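Local coordinates for XC6422 protein (Xanthomonas campestris, PDB 2FUK), which is probably a hydrolase, a small serine enzyme of the alpha/beta-hydrolase fold without a lid, at residues 15-27 with 72-85. Residues are numbered along the deposited sequence; the frame is centred on the assembly and turned at random.
Sequences LDGPVGPLDVAVD and VVRFNFRSVGTSAG
A25 and R74 exchange two backbone hydrogen bonds, as do D27 and V72, zipping strand 20-27 antiparallel to strand 72-75; beyond them N76 N reaches D23 O and A84 N reaches P21 O. R74 meets D27 side-on, NE to OD2 and NH1 to OD1, both 2.9 Å and nearly straight. Each oxygen uses its syn lone pair, and both lie close to the guanidinium plane, while A25 CB lies over one face of it. D23 holds the loop that follows strand 72-75: its OD1 takes T82 N (2.7 Å) on the syn lone pair and N76 ND2 (3.0 Å) on the anti one, and OD2 meets T82 OG1 at 2.6 Å. M53 takes R74 NH2 on its O and gives its N to N76 OD1. With its OG swung beside its own backbone N (chi1 -81°), S83 accepts from D23 N at 2.9 Å and donates to N76 O, joining D23 to N76. V24 CG1 touches V73 CG1 at 3.8 Å on the opposite sheet face from A25. V19 CG2 packs 3.7 Å above the centre of the R78 guanidinium, whose NE forms a salt bridge with D96. Strand 20-27, antiparallel between 11-17 and 71-75, is the antiparallel second strand characteristic of the alpha/beta-hydrolase fold.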
ATOM      1  N   LEU A  15      -6.548 -25.140 -11.253  1.00  8.29           N
ATOM      2  CA  LEU A  15      -7.975 -25.407 -11.329  1.00  9.31           C
ATOM      3  C   LEU A  15      -8.326 -25.996 -12.687  1.00  9.36           C
ATOM      4  O   LEU A  15      -7.739 -25.618 -13.701  1.00 10.17           O
ATOM      5  CB  LEU A  15      -8.758 -24.104 -11.130  1.00  9.24           C
ATOM      6  CG  LEU A  15     -10.277 -24.173 -11.299  1.00 10.40           C
ATOM      7  CD1 LEU A  15     -10.881 -24.934 -10.132  1.00 10.54           C
ATOM      8  CD2 LEU A  15     -10.854 -22.764 -11.372  1.00 12.13           C
ATOM      9  N   ASP A  16      -9.269 -26.932 -12.699  1.00 11.03           N
ATOM     10  CA  ASP A  16      -9.711 -27.532 -13.952  1.00 11.94           C
ATOM     11  C   ASP A  16     -10.532 -26.506 -14.734  1.00 11.87           C
ATOM     12  O   ASP A  16     -11.582 -26.046 -14.268  1.00 13.60           O
ATOM     13  CB  ASP A  16     -10.588 -28.761 -13.694  1.00 14.00           C
ATOM     14  CG  ASP A  16      -9.798 -29.971 -13.226  1.00 16.41           C
ATOM     15  OD1 ASP A  16      -8.583 -30.059 -13.515  1.00 17.62           O
ATOM     16  OD2 ASP A  16     -10.417 -30.848 -12.580  1.00 18.39           O
ATOM     17  N   GLY A  17     -10.051 -26.147 -15.919  1.00 10.63           N
ATOM     18  CA  GLY A  17     -10.759 -25.195 -16.755  1.00 11.08           C
ATOM     19  C   GLY A  17     -11.486 -25.908 -17.876  1.00 12.14           C
ATOM     20  O   GLY A  17     -11.335 -27.123 -18.037  1.00 11.35           O
ATOM     21  N   PRO A  18     -12.297 -25.190 -18.668  1.00 12.19           N
ATOM     22  CA  PRO A  18     -13.019 -25.841 -19.765  1.00 11.44           C
ATOM     23  C   PRO A  18     -12.141 -26.558 -20.788  1.00 11.51           C
ATOM     24  O   PRO A  18     -12.577 -27.540 -21.390  1.00 12.68           O
ATOM     25  CB  PRO A  18     -13.835 -24.698 -20.379  1.00 13.72           C
ATOM     26  CG  PRO A  18     -13.145 -23.445 -19.905  1.00 14.88           C
ATOM     27  CD  PRO A  18     -12.727 -23.790 -18.514  1.00 12.62           C
ATOM     28  N   VAL A  19     -10.913 -26.086 -20.992  1.00 10.82           N
ATOM     29  CA  VAL A  19     -10.032 -26.740 -21.963  1.00 10.70           C
ATOM     30  C   VAL A  19      -8.746 -27.266 -21.327  1.00 11.14           C
ATOM     31  O   VAL A  19      -7.758 -27.520 -22.015  1.00 13.71           O
ATOM     32  CB  VAL A  19      -9.667 -25.791 -23.151  1.00 11.22           C
ATOM     33  CG1 VAL A  19     -10.933 -25.393 -23.910  1.00 11.82           C
ATOM     34  CG2 VAL A  19      -8.930 -24.561 -22.647  1.00 13.22           C
ATOM     35  N   GLY A  20      -8.768 -27.441 -20.010  1.00  9.92           N
ATOM     36  CA  GLY A  20      -7.591 -27.940 -19.326  1.00 10.91           C
ATOM     37  C   GLY A  20      -7.253 -27.117 -18.096  1.00 11.51           C
ATOM     38  O   GLY A  20      -8.007 -26.220 -17.722  1.00  9.88           O
ATOM     39  N   PRO A  21      -6.108 -27.396 -17.457  1.00 11.43           N
ATOM     40  CA  PRO A  21      -5.621 -26.710 -16.254  1.00 10.22           C
ATOM     41  C   PRO A  21      -5.515 -25.194 -16.389  1.00 10.44           C
ATOM     42  O   PRO A  21      -5.214 -24.674 -17.462  1.00 10.16           O
ATOM     43  CB  PRO A  21      -4.249 -27.348 -16.024  1.00 12.49           C
ATOM     44  CG  PRO A  21      -4.396 -28.706 -16.643  1.00 14.33           C
ATOM     45  CD  PRO A  21      -5.127 -28.398 -17.911  1.00 12.02           C
ATOM     46  N   LEU A  22      -5.773 -24.498 -15.284  1.00  8.89           N
ATOM     47  CA  LEU A  22      -5.679 -23.041 -15.232  1.00  7.73           C
ATOM     48  C   LEU A  22      -4.824 -22.661 -14.027  1.00  7.81           C
ATOM     49  O   LEU A  22      -5.048 -23.153 -12.918  1.00  8.90           O
ATOM     50  CB  LEU A  22      -7.071 -22.403 -15.086  1.00  7.23           C
ATOM     51  CG  LEU A  22      -8.052 -22.441 -16.260  1.00  5.61           C
ATOM     52  CD1 LEU A  22      -9.423 -21.911 -15.817  1.00  6.93           C
ATOM     53  CD2 LEU A  22      -7.509 -21.614 -17.413  1.00  7.20           C
ATOM     54  N   ASP A  23      -3.832 -21.802 -14.247  1.00  7.23           N
ATOM     55  CA  ASP A  23      -2.973 -21.336 -13.164  1.00  7.87           C
ATOM     56  C   ASP A  23      -3.785 -20.360 -12.335  1.00  7.00           C
ATOM     57  O   ASP A  23      -4.378 -19.422 -12.879  1.00  7.40           O
ATOM     58  CB  ASP A  23      -1.757 -20.596 -13.712  1.00  8.05           C
ATOM     59  CG  ASP A  23      -0.874 -21.473 -14.560  1.00  9.48           C
ATOM     60  OD1 ASP A  23      -0.137 -20.908 -15.386  1.00 11.42           O
ATOM     61  OD2 ASP A  23      -0.899 -22.714 -14.390  1.00  9.93           O
ATOM     62  N   VAL A  24      -3.803 -20.574 -11.026  1.00  7.40           N
ATOM     63  CA  VAL A  24      -4.558 -19.721 -10.124  1.00  7.80           C
ATOM     64  C   VAL A  24      -3.709 -19.278  -8.938  1.00  7.74           C
ATOM     65  O   VAL A  24      -2.818 -20.000  -8.496  1.00  8.25           O
ATOM     66  CB  VAL A  24      -5.813 -20.477  -9.604  1.00  7.03           C
ATOM     67  CG1 VAL A  24      -6.540 -19.660  -8.547  1.00  9.85           C
ATOM     68  CG2 VAL A  24      -6.749 -20.763 -10.766  1.00  6.55           C
ATOM     69  N   ALA A  25      -3.973 -18.076  -8.442  1.00  7.47           N
ATOM     70  CA  ALA A  25      -3.264 -17.567  -7.278  1.00  8.41           C
ATOM     71  C   ALA A  25      -4.300 -16.904  -6.384  1.00  8.28           C
ATOM     72  O   ALA A  25      -5.104 -16.105  -6.853  1.00 10.13           O
ATOM     73  CB  ALA A  25      -2.200 -16.558  -7.693  1.00  9.45           C
ATOM     74  N   VAL A  26      -4.290 -17.257  -5.105  1.00  8.43           N
ATOM     75  CA  VAL A  26      -5.223 -16.681  -4.147  1.00  7.69           C
ATOM     76  C   VAL A  26      -4.413 -15.864  -3.154  1.00  9.57           C
ATOM     77  O   VAL A  26      -3.530 -16.401  -2.481  1.00 11.15           O
ATOM     78  CB  VAL A  26      -5.998 -17.776  -3.383  1.00  8.72           C
ATOM     79  CG1 VAL A  26      -6.938 -17.140  -2.372  1.00 10.02           C
ATOM     80  CG2 VAL A  26      -6.778 -18.645  -4.373  1.00  9.25           C
ATOM     81  N   ASP A  27      -4.692 -14.564  -3.090  1.00  8.57           N
ATOM     82  CA  ASP A  27      -3.992 -13.675  -2.162  1.00 10.37           C
ATOM     83  C   ASP A  27      -4.957 -13.299  -1.037  1.00 10.23           C
ATOM     84  O   ASP A  27      -6.018 -12.724  -1.288  1.00  9.70           O
ATOM     85  CB  ASP A  27      -3.534 -12.378  -2.853  1.00 10.84           C
ATOM     86  CG  ASP A  27      -2.895 -12.605  -4.220  1.00 13.36           C
ATOM     87  OD1 ASP A  27      -2.033 -13.498  -4.358  1.00 12.06           O
ATOM     88  OD2 ASP A  27      -3.253 -11.857  -5.160  1.00 14.01           O
ATOM     89  N   VAL A  72      -8.385 -11.923  -2.831  1.00  7.19           N
ATOM     90  CA  VAL A  72      -8.298 -11.791  -4.276  1.00  7.90           C
ATOM     91  C   VAL A  72      -7.772 -13.014  -5.002  1.00  8.55           C
ATOM     92  O   VAL A  72      -6.830 -13.661  -4.557  1.00  9.33           O
ATOM     93  CB  VAL A  72      -7.438 -10.565  -4.662  1.00  9.22           C
ATOM     94  CG1 VAL A  72      -8.035  -9.312  -4.048  1.00 10.16           C
ATOM     95  CG2 VAL A  72      -6.018 -10.743  -4.178  1.00 14.53           C
ATOM     96  N   VAL A  73      -8.404 -13.323  -6.126  1.00  6.89           N
ATOM     97  CA  VAL A  73      -8.003 -14.459  -6.942  1.00  6.22           C
ATOM     98  C   VAL A  73      -7.519 -13.967  -8.297  1.00  6.98           C
ATOM     99  O   VAL A  73      -8.205 -13.192  -8.961  1.00  6.31           O
ATOM    100  CB  VAL A  73      -9.186 -15.429  -7.171  1.00  5.93           C
ATOM    101  CG1 VAL A  73      -8.761 -16.565  -8.103  1.00  7.00           C
ATOM    102  CG2 VAL A  73      -9.659 -15.989  -5.841  1.00  8.76           C
ATOM    103  N   ARG A  74      -6.325 -14.404  -8.681  1.00  5.40           N
ATOM    104  CA  ARG A  74      -5.753 -14.067  -9.975  1.00  5.50           C
ATOM    105  C   ARG A  74      -5.618 -15.392 -10.714  1.00  4.77           C
ATOM    106  O   ARG A  74      -5.572 -16.455 -10.088  1.00  5.56           O
ATOM    107  CB  ARG A  74      -4.373 -13.423  -9.811  1.00  5.00           C
ATOM    108  CG  ARG A  74      -4.414 -12.019  -9.233  1.00  5.97           C
ATOM    109  CD  ARG A  74      -3.008 -11.489  -9.004  1.00  8.94           C
ATOM    110  NE  ARG A  74      -2.350 -12.164  -7.890  1.00  8.97           N
ATOM    111  CZ  ARG A  74      -1.213 -12.854  -7.978  1.00  8.55           C
ATOM    112  NH1 ARG A  74      -0.707 -13.424  -6.894  1.00 10.27           N
ATOM    113  NH2 ARG A  74      -0.585 -12.980  -9.144  1.00 10.77           N
ATOM    114  N   PHE A  75      -5.573 -15.342 -12.038  1.00  6.56           N
ATOM    115  CA  PHE A  75      -5.429 -16.570 -12.804  1.00  6.33           C
ATOM    116  C   PHE A  75      -4.991 -16.282 -14.228  1.00  7.25           C
ATOM    117  O   PHE A  75      -5.171 -15.172 -14.742  1.00  7.80           O
ATOM    118  CB  PHE A  75      -6.752 -17.365 -12.795  1.00  7.60           C
ATOM    119  CG  PHE A  75      -7.812 -16.818 -13.717  1.00  5.78           C
ATOM    120  CD1 PHE A  75      -7.987 -17.351 -14.991  1.00  5.95           C
ATOM    121  CD2 PHE A  75      -8.649 -15.785 -13.301  1.00  4.28           C
ATOM    122  CE1 PHE A  75      -8.983 -16.867 -15.842  1.00  5.12           C
ATOM    123  CE2 PHE A  75      -9.644 -15.293 -14.137  1.00  7.06           C
ATOM    124  CZ  PHE A  75      -9.815 -15.835 -15.412  1.00  6.56           C
ATOM    125  N   ASN A  76      -4.388 -17.286 -14.852  1.00  6.07           N
ATOM    126  CA  ASN A  76      -3.941 -17.155 -16.224  1.00  7.12           C
ATOM    127  C   ASN A  76      -4.995 -17.699 -17.178  1.00  6.97           C
ATOM    128  O   ASN A  76      -5.504 -18.802 -16.987  1.00  6.34           O
ATOM    129  CB  ASN A  76      -2.630 -17.918 -16.436  1.00  8.56           C
ATOM    130  CG  ASN A  76      -1.433 -17.175 -15.894  1.00  8.24           C
ATOM    131  OD1 ASN A  76      -1.441 -15.953 -15.824  1.00  8.49           O
ATOM    132  ND2 ASN A  76      -0.385 -17.910 -15.527  1.00  7.90           N
ATOM    133  N   PHE A  77      -5.343 -16.903 -18.186  1.00  7.69           N
ATOM    134  CA  PHE A  77      -6.301 -17.337 -19.194  1.00  8.20           C
ATOM    135  C   PHE A  77      -5.626 -18.458 -19.977  1.00  8.27           C
ATOM    136  O   PHE A  77      -4.405 -18.620 -19.916  1.00  7.83           O
ATOM    137  CB  PHE A  77      -6.634 -16.193 -20.159  1.00  8.82           C
ATOM    138  CG  PHE A  77      -7.618 -15.191 -19.617  1.00  6.88           C
ATOM    139  CD1 PHE A  77      -8.877 -15.590 -19.186  1.00  6.05           C
ATOM    140  CD2 PHE A  77      -7.295 -13.836 -19.570  1.00  8.14           C
ATOM    141  CE1 PHE A  77      -9.810 -14.650 -18.718  1.00  6.77           C
ATOM    142  CE2 PHE A  77      -8.215 -12.893 -19.107  1.00  7.95           C
ATOM    143  CZ  PHE A  77      -9.476 -13.299 -18.680  1.00  7.57           C
ATOM    144  N   ARG A  78      -6.417 -19.229 -20.712  1.00  7.95           N
ATOM    145  CA  ARG A  78      -5.867 -20.317 -21.508  1.00  8.34           C
ATOM    146  C   ARG A  78      -4.670 -19.835 -22.349  1.00  8.85           C
ATOM    147  O   ARG A  78      -4.661 -18.709 -22.844  1.00  8.39           O
ATOM    148  CB  ARG A  78      -6.953 -20.883 -22.427  1.00  7.82           C
ATOM    149  CG  ARG A  78      -7.529 -19.864 -23.392  1.00  7.75           C
ATOM    150  CD  ARG A  78      -8.733 -20.425 -24.130  1.00  7.71           C
ATOM    151  NE  ARG A  78      -9.777 -20.870 -23.214  1.00  9.74           N
ATOM    152  CZ  ARG A  78     -10.857 -21.543 -23.596  1.00  8.56           C
ATOM    153  NH1 ARG A  78     -11.021 -21.845 -24.878  1.00 10.21           N
ATOM    154  NH2 ARG A  78     -11.765 -21.912 -22.701  1.00  8.63           N
ATOM    155  N   SER A  79      -3.673 -20.708 -22.495  1.00  9.21           N
ATOM    156  CA  SER A  79      -2.455 -20.451 -23.267  1.00 10.78           C
ATOM    157  C   SER A  79      -1.382 -19.621 -22.567  1.00 11.62           C
ATOM    158  O   SER A  79      -0.257 -19.542 -23.051  1.00 13.23           O
ATOM    159  CB  SER A  79      -2.786 -19.797 -24.619  1.00 10.87           C
ATOM    160  OG  SER A  79      -2.822 -18.384 -24.525  1.00 12.63           O
ATOM    161  N   VAL A  80      -1.717 -19.014 -21.431  1.00 10.21           N
ATOM    162  CA  VAL A  80      -0.752 -18.202 -20.695  1.00 11.98           C
ATOM    163  C   VAL A  80      -0.130 -19.000 -19.546  1.00 11.64           C
ATOM    164  O   VAL A  80      -0.818 -19.753 -18.855  1.00 11.20           O
ATOM    165  CB  VAL A  80      -1.422 -16.922 -20.150  1.00 12.89           C
ATOM    166  CG1 VAL A  80      -0.451 -16.148 -19.267  1.00 14.33           C
ATOM    167  CG2 VAL A  80      -1.873 -16.054 -21.313  1.00 13.84           C
ATOM    168  N   GLY A  81       1.179 -18.838 -19.355  1.00 11.26           N
ATOM    169  CA  GLY A  81       1.871 -19.566 -18.304  1.00 12.46           C
ATOM    170  C   GLY A  81       1.684 -21.044 -18.564  1.00 13.47           C
ATOM    171  O   GLY A  81       1.984 -21.518 -19.665  1.00 14.05           O
ATOM    172  N   THR A  82       1.203 -21.781 -17.569  1.00 12.17           N
ATOM    173  CA  THR A  82       0.951 -23.201 -17.771  1.00 13.24           C
ATOM    174  C   THR A  82      -0.543 -23.520 -17.854  1.00 11.12           C
ATOM    175  O   THR A  82      -0.970 -24.653 -17.617  1.00 12.77           O
ATOM    176  CB  THR A  82       1.651 -24.085 -16.697  1.00 13.93           C
ATOM    177  OG1 THR A  82       1.395 -23.583 -15.378  1.00 15.17           O
ATOM    178  CG2 THR A  82       3.163 -24.102 -16.951  1.00 14.73           C
ATOM    179  N   SER A  83      -1.345 -22.510 -18.185  1.00 10.04           N
ATOM    180  CA  SER A  83      -2.773 -22.728 -18.363  1.00  9.29           C
ATOM    181  C   SER A  83      -2.828 -23.315 -19.765  1.00  8.71           C
ATOM    182  O   SER A  83      -2.286 -22.733 -20.706  1.00 10.07           O
ATOM    183  CB  SER A  83      -3.554 -21.409 -18.322  1.00  9.63           C
ATOM    184  OG  SER A  83      -3.778 -20.990 -16.984  1.00  9.26           O
ATOM    185  N   ALA A  84      -3.463 -24.472 -19.899  1.00  9.13           N
ATOM    186  CA  ALA A  84      -3.554 -25.139 -21.190  1.00 10.19           C
ATOM    187  C   ALA A  84      -4.427 -24.397 -22.201  1.00 11.50           C
ATOM    188  O   ALA A  84      -5.174 -23.475 -21.849  1.00 10.31           O
ATOM    189  CB  ALA A  84      -4.080 -26.546 -20.994  1.00 10.69           C
ATOM    190  N   GLY A  85      -4.316 -24.804 -23.464  1.00 10.29           N
ATOM    191  CA  GLY A  85      -5.123 -24.213 -24.516  1.00 11.47           C
ATOM    192  C   GLY A  85      -4.491 -23.119 -25.348  1.00 11.04           C
ATOM    193  O   GLY A  85      -3.307 -22.813 -25.219  1.00 10.87           O
TER